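Local coordinates for protein rhomboid protease GlpG (Haemophilus influenzae, PDB 2NR9) that probably cleaves transmembrane segments of its substrates within the membrane, as a rhomboid-type serine protease working through a serine-histidine dyad, at residues Lys88-Met91 against Leu92-Ala96; Gly180-Asp183 against Ser184-Lys188. The protein carries 2 engineered substitutions. All coordinates share one frame; numbering follows the deposited sequence. Where two conformers were deposited one is given.

Interaction 1. Residues Lys88-Met91 against Leu92-Ala96; sequences KLLM and LYVVA
Two successive turns of helix 86-108, predicted to be the third transmembrane helix, meet here through i to i+4 contacts: Lys88 touches Leu92, and Leu90 touches Val94. The backbone provides the regular alpha-helical bonds. The four amides of Leu92 to Val95 donate in order to the carbonyls of Lys88 to Met91, and the bond from Leu92 N to Lys88 O is close to straight, with an N-H...O angle of 173°.

On the inner side, Leu92 lays its CG against Lys88 O at 3.3 Å, and its CD1 comes to 4.1 Å from CG of Lys88, the two side chains meeting at a slant. Lys88 starts with CG trans to its own N (chi1 179°) and then folds at chi2 and chi3, so that its aliphatic part stays beside Leu92 while NZ is carried off to a salt bridge with Asp183. Trp179 of helix 166-191 and Tyr125 of helix 116-131 both lie against this Lys88-Leu92 pair.

On the surface side, CD2 of Leu90 reaches forward along the helix to CG2 of Val94 at 3.9 Å. The same Val94 CG2 sits 3.4 Å from Leu90 O. Tyr93 stands next to this pair: its CB is 3.3 Å from Leu90 O, which lies near the ring plane at its edge, while the ring runs on away from the first turn. The hydroxyl of this buried residue is hydrogen-bonded to Thr57, and Val118 and Leu15 touch the side chain.

One face of the helix is therefore turned into the bundle and the other carries Leu90, Met91 and Val94 on the surface, the two-sided pattern of a transmembrane helix in the rhomboid fold.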
loop_
_atom_site.group_PDB
_atom_site.type_symbol
_atom_site.label_atom_id
_atom_site.label_comp_id
_atom_site.label_asym_id
_atom_site.label_seq_id
_atom_site.Cartn_x
_atom_site.Cartn_y
_atom_site.Cartn_z
ATOM N N LYS A 88 -12.762 2.864 3.763
ATOM C CA LYS A 88 -12.087 1.579 3.687
ATOM C C LYS A 88 -10.658 1.732 3.165
ATOM O O LYS A 88 -9.720 1.175 3.734
ATOM C CB LYS A 88 -12.879 0.622 2.788
ATOM C CG LYS A 88 -12.246 -0.752 2.619
ATOM C CD LYS A 88 -12.224 -1.516 3.932
ATOM C CE LYS A 88 -13.637 -1.832 4.406
ATOM N NZ LYS A 88 -13.641 -2.477 5.751
ATOM N N LEU A 89 -10.498 2.477 2.076
ATOM C CA LEU A 89 -9.171 2.692 1.500
ATOM C C LEU A 89 -8.269 3.469 2.463
ATOM O O LEU A 89 -7.116 3.084 2.703
ATOM C CB LEU A 89 -9.268 3.430 0.166
ATOM C CG LEU A 89 -7.912 3.710 -0.494
ATOM C CD1 LEU A 89 -7.152 2.403 -0.761
ATOM C CD2 LEU A 89 -8.085 4.510 -1.769
ATOM N N LEU A 90 -8.808 4.541 3.040
ATOM C CA LEU A 90 -8.042 5.370 3.958
ATOM C C LEU A 90 -7.536 4.493 5.110
ATOM O O LEU A 90 -6.354 4.517 5.440
ATOM C CB LEU A 90 -8.904 6.513 4.503
ATOM C CG LEU A 90 -8.209 7.869 4.715
ATOM C CD1 LEU A 90 -9.015 8.746 5.676
ATOM C CD2 LEU A 90 -6.782 7.704 5.210
ATOM N N MET A 91 -8.441 3.690 5.680
ATOM C CA MET A 91 -8.121 2.762 6.779
ATOM C C MET A 91 -7.059 1.727 6.414
ATOM O O MET A 91 -6.107 1.506 7.169
ATOM C CB MET A 91 -9.386 2.042 7.267
ATOM C CG MET A 91 -10.310 2.888 8.136
ATOM S SD MET A 91 -11.732 1.930 8.732
ATOM C CE MET A 91 -12.579 3.153 9.731
ATOM N N LEU A 92 -7.270 1.018 5.314
ATOM C CA LEU A 92 -6.279 0.054 4.862
ATOM C C LEU A 92 -4.930 0.765 4.733
ATOM O O LEU A 92 -3.894 0.226 5.126
ATOM C CB LEU A 92 -6.674 -0.528 3.501
ATOM C CG LEU A 92 -7.814 -1.546 3.421
ATOM C CD1 LEU A 92 -8.338 -1.640 1.995
ATOM C CD2 LEU A 92 -7.352 -2.908 3.918
ATOM N N TYR A 93 -4.949 2.006 4.247
ATOM C CA TYR A 93 -3.699 2.768 4.070
ATOM C C TYR A 93 -2.985 3.073 5.387
ATOM O O TYR A 93 -1.771 2.856 5.517
ATOM C CB TYR A 93 -3.939 4.068 3.289
ATOM C CG TYR A 93 -2.772 5.028 3.369
ATOM C CD1 TYR A 93 -1.619 4.822 2.613
ATOM C CD2 TYR A 93 -2.804 6.116 4.230
ATOM C CE1 TYR A 93 -0.531 5.684 2.714
ATOM C CE2 TYR A 93 -1.722 6.988 4.335
ATOM C CZ TYR A 93 -0.592 6.768 3.576
ATOM O OH TYR A 93 0.477 7.637 3.676
ATOM N N VAL A 94 -3.721 3.639 6.336
ATOM C CA VAL A 94 -3.152 3.984 7.619
ATOM C C VAL A 94 -2.592 2.746 8.325
ATOM O O VAL A 94 -1.457 2.752 8.799
ATOM C CB VAL A 94 -4.193 4.685 8.540
ATOM C CG1 VAL A 94 -3.620 4.875 9.923
ATOM C CG2 VAL A 94 -4.611 6.034 7.955
ATOM N N VAL A 95 -3.388 1.676 8.349
ATOM C CA VAL A 95 -3.032 0.431 9.038
ATOM C C VAL A 95 -1.922 -0.354 8.346
ATOM O O VAL A 95 -0.997 -0.845 9.000
ATOM C CB VAL A 95 -4.270 -0.473 9.246
ATOM C CG1 VAL A 95 -3.851 -1.884 9.653
ATOM C CG2 VAL A 95 -5.219 0.146 10.282
ATOM N N ALA A 96 -2.023 -0.516 7.034
ATOM C CA ALA A 96 -0.954 -1.178 6.301
ATOM C C ALA A 96 0.352 -0.397 6.469
ATOM O O ALA A 96 1.395 -0.980 6.750
ATOM C CB ALA A 96 -1.306 -1.321 4.842
#

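Interaction 2. Residues Gly180-Asp183 against Ser184-Lys188; sequences GFID and SKLRK. With PQE (3,6,12,15,18,21,24-heptaoxahexatriacontan-1-ol), chain E; PA6 ((R)-2-(formyloxy)-3-(phosphonooxy)propyl pentanoate), chain D.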
loop_
_atom_site.group_PDB
_atom_site.type_symbol
_atom_site.label_atom_id
_atom_site.label_comp_id
_atom_site.label_asym_id
_atom_site.label_seq_id
_atom_site.Cartn_x
_atom_site.Cartn_y
_atom_site.Cartn_z
ATOM N N GLY A 180 -9.332 -8.697 4.107
ATOM C CA GLY A 180 -10.303 -9.082 3.087
ATOM C C GLY A 180 -11.117 -10.307 3.460
ATOM O O GLY A 180 -12.291 -10.407 3.111
ATOM N N PHE A 181 -10.481 -11.263 4.134
ATOM C CA PHE A 181 -11.167 -12.469 4.587
ATOM C C PHE A 181 -12.218 -12.083 5.623
ATOM O O PHE A 181 -13.354 -12.566 5.593
ATOM C CB PHE A 181 -10.169 -13.460 5.194
ATOM C CG PHE A 181 -10.788 -14.768 5.614
ATOM C CD1 PHE A 181 -10.834 -15.840 4.737
ATOM C CD2 PHE A 181 -11.325 -14.922 6.883
ATOM C CE1 PHE A 181 -11.410 -17.050 5.115
ATOM C CE2 PHE A 181 -11.906 -16.126 7.266
ATOM C CZ PHE A 181 -11.951 -17.190 6.375
ATOM N N ILE A 182 -11.834 -11.198 6.533
ATOM C CA ILE A 182 -12.744 -10.720 7.560
ATOM C C ILE A 182 -13.941 -9.981 6.948
ATOM O O ILE A 182 -15.087 -10.266 7.285
ATOM C CB ILE A 182 -12.016 -9.827 8.576
ATOM C CG1 ILE A 182 -11.014 -10.664 9.377
ATOM C CG2 ILE A 182 -13.016 -9.153 9.508
ATOM C CD1 ILE A 182 -10.114 -9.855 10.276
ATOM N N ASP A 183 -13.671 -9.058 6.026
ATOM C CA ASP A 183 -14.741 -8.316 5.345
ATOM C C ASP A 183 -15.642 -9.240 4.535
ATOM O O ASP A 183 -16.855 -9.034 4.460
ATOM C CB ASP A 183 -14.161 -7.232 4.440
ATOM C CG ASP A 183 -13.713 -6.019 5.208
ATOM O OD1 ASP A 183 -14.101 -5.893 6.393
ATOM O OD2 ASP A 183 -13.013 -5.164 4.619
ATOM N N SER A 184 -15.036 -10.212 3.871
ATOM C CA SER A 184 -15.791 -11.185 3.107
ATOM C C SER A 184 -16.754 -11.902 4.053
ATOM O O SER A 184 -17.939 -12.050 3.751
ATOM C CB SER A 184 -14.850 -12.187 2.439
ATOM O OG SER A 184 -15.578 -13.178 1.734
ATOM N N LYS A 185 -16.247 -12.294 5.220
ATOM C CA LYS A 185 -17.065 -12.969 6.224
ATOM C C LYS A 185 -18.206 -12.092 6.723
ATOM O O LYS A 185 -19.354 -12.528 6.777
ATOM C CB LYS A 185 -16.224 -13.428 7.419
ATOM C CG LYS A 185 -17.084 -13.927 8.574
ATOM C CD LYS A 185 -16.279 -14.306 9.805
ATOM C CE LYS A 185 -17.223 -14.647 10.965
ATOM N NZ LYS A 185 -16.496 -15.165 12.172
ATOM N N LEU A 186 -17.872 -10.875 7.147
ATOM C CA LEU A 186 -18.870 -9.940 7.671
ATOM C C LEU A 186 -19.968 -9.673 6.649
ATOM O O LEU A 186 -21.119 -9.431 7.005
ATOM C CB LEU A 186 -18.208 -8.630 8.104
ATOM C CG LEU A 186 -17.189 -8.759 9.241
ATOM C CD1 LEU A 186 -16.585 -7.404 9.585
ATOM C CD2 LEU A 186 -17.840 -9.390 10.468
ATOM N N ARG A 187 -19.585 -9.707 5.378
ATOM C CA ARG A 187 -20.502 -9.524 4.258
ATOM C C ARG A 187 -21.519 -10.673 4.223
ATOM O O ARG A 187 -22.728 -10.451 4.262
ATOM C CB ARG A 187 -19.693 -9.496 2.955
ATOM C CG ARG A 187 -20.504 -9.417 1.682
ATOM C CD ARG A 187 -21.203 -8.091 1.548
ATOM N NE ARG A 187 -21.835 -7.949 0.241
ATOM C CZ ARG A 187 -22.609 -6.930 -0.104
ATOM N NH1 ARG A 187 -22.863 -5.964 0.768
ATOM N NH2 ARG A 187 -23.142 -6.880 -1.318
ATOM N N LYS A 188 -21.006 -11.898 4.156
ATOM C CA LYS A 188 -21.838 -13.101 4.140
ATOM C C LYS A 188 -22.781 -13.163 5.342
ATOM O O LYS A 188 -23.978 -13.423 5.192
ATOM C CB LYS A 188 -20.949 -14.348 4.125
ATOM C CG LYS A 188 -21.686 -15.647 4.407
ATOM C CD LYS A 188 -20.706 -16.780 4.696
ATOM C CE LYS A 188 -21.427 -18.028 5.197
ATOM N NZ LYS A 188 -20.472 -19.106 5.607
HETATM O O47 PQE E . -13.592 -4.007 8.340
HETATM C C68 PQE E . -12.811 -4.123 9.540
HETATM C C52 PQE E . -12.742 -5.586 9.973
HETATM O O70 PQE E . -11.572 -5.807 10.765
HETATM C C55 PQE E . -10.467 -6.235 9.970
HETATM C C58 PQE E . -9.278 -6.555 10.869
HETATM O O71 PQE E . -8.130 -5.839 10.414
HETATM C C61 PQE E . -7.191 -6.690 9.751
HETATM C C62 PQE E . -5.884 -6.696 10.534
HETATM C C63 PQE E . -4.813 -7.517 9.830
HETATM C C66 PQE E . -3.452 -7.293 10.480
HETATM C C67 PQE E . -2.659 -8.589 10.555
HETATM O O72 PQE E . -2.062 -8.713 11.845
HETATM C C65 PQE E . -0.670 -8.401 11.822
HETATM C C64 PQE E . -0.009 -9.081 10.627
HETATM O O73 PQE E . 1.390 -8.794 10.641
HETATM C C60 PQE E . 2.108 -9.557 9.670
HETATM C C59 PQE E . 3.603 -9.458 9.959
HETATM O O74 PQE E . 4.075 -10.689 10.502
HETATM C C57 PQE E . 4.290 -11.662 9.482
HETATM C C56 PQE E . 5.787 -11.842 9.263
HETATM O O75 PQE E . 6.134 -11.458 7.934
HETATM C C54 PQE E . 7.514 -11.113 7.836
HETATM C C53 PQE E . 8.171 -11.927 6.728
HETATM O O76 PQE E . 9.530 -11.513 6.589
HETATM C C51 PQE E . 10.270 -12.387 5.741
HETATM C C50 PQE E . 11.338 -11.588 5.003
HETATM C C49 PQE E . 11.623 -12.203 3.638
HETATM C C48 PQE E . 13.122 -12.397 3.428
HETATM C C47 PQE E . 13.435 -13.818 2.970
HETATM C C46 PQE E . 14.774 -13.881 2.242
HETATM C C45 PQE E . 15.877 -14.400 3.160
HETATM C C44 PQE E . 17.231 -13.806 2.782
HETATM C C43 PQE E . 18.374 -14.604 3.402
HETATM C C42 PQE E . 19.688 -14.339 2.673
HETATM C C41 PQE E . 20.006 -15.457 1.685
HETATM C C40 PQE E . 21.417 -15.972 1.876
HETATM O O32 PA6 D . -10.883 -13.128 16.151
HETATM C C31 PA6 D . -10.895 -12.770 14.983
HETATM C C32 PA6 D . -10.528 -13.730 13.876
HETATM C C33 PA6 D . -11.742 -14.576 13.511
HETATM C C34 PA6 D . -12.221 -14.271 12.096
HETATM C C35 PA6 D . -11.054 -14.157 11.138
HETATM O O31 PA6 D . -11.268 -11.401 14.663
HETATM C C3 PA6 D . -11.702 -10.514 15.691
HETATM C C2 PA6 D . -11.901 -9.117 15.110
HETATM O O21 PA6 D . -10.643 -8.588 14.687
HETATM C C21 PA6 D . -9.764 -9.370 13.829
HETATM O O22 PA6 D . -8.629 -8.987 13.601
HETATM C C1 PA6 D . -12.860 -9.177 13.924
HETATM O O11 PA6 D . -13.837 -10.195 14.138
HETATM P P PA6 D . -14.817 -10.658 12.944
HETATM O O13 PA6 D . -14.139 -11.876 12.363
HETATM O O14 PA6 D . -16.130 -10.947 13.632
HETATM O O12 PA6 D . -14.849 -9.462 12.022
#
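Ile182 and Leu186, one helical turn apart on helix 166-191, put CG2 and CD1 4.0 Å from each other and both border the bound lipid PA6. Ile182 packs CG1 and CD1 against lipid carbons, CG1 lying 3.9 Å from C35 of PA6; CD1 is also 3.5 Å from C58 of PQE. Its CG2 branch, trans to the backbone N, lies beside the phosphate oxygen O12. Leu186 has CG trans to its carbonyl carbon (chi1 -62°), which lays CG over Ile182 O at 3.2 Å and brings CD2 to 3.4 Å from O12 of PA6.

Asp183 also turns its carboxylate back beside its own N. OD1 accepts a hydrogen bond of 2.8 Å from the terminal hydroxyl O47 of PQE, and OD2 is taken by Lys88 and Tyr125. The buried carboxylate thus has a partner on each oxygen, which should hold its rotation; the lysine would be expected to stabilise its negative charge.

Beneath the side chains, Leu186 N bonds to Ile182 O at 2.9 Å with an N-H...O angle of 170°. Arg187 N reaches Asp183 O at a more bent 145°. The extended Lys185 chain runs past the phosphate, NZ 4.1 Å from O13 of PA6, too long for a salt bridge. Here the sixth transmembrane helix ends on the predicted cytoplasmic side, where apolar side chains give way to charged ones.

In the fold
Interactions 1 and 2 belong to two neighbouring membrane helices, 86-108 and 166-191, and their centres lie 16 Å apart. They meet directly in one salt bridge, Lys88 NZ to Asp183 OD2 at 3.0 Å, which ties the beginning of the first helix to the far part of the second. PQE runs past the same junction: Lys88 and Asp183 both belong to its pocket, the side chain of Lys88 about 3 Å from it. Catalysis lies elsewhere. The side chain of Tyr93 in interaction 1 is about 11 Å from that of the nucleophile Ser116, while the other active-site residue, His169, sits earlier on the helix of interaction 2.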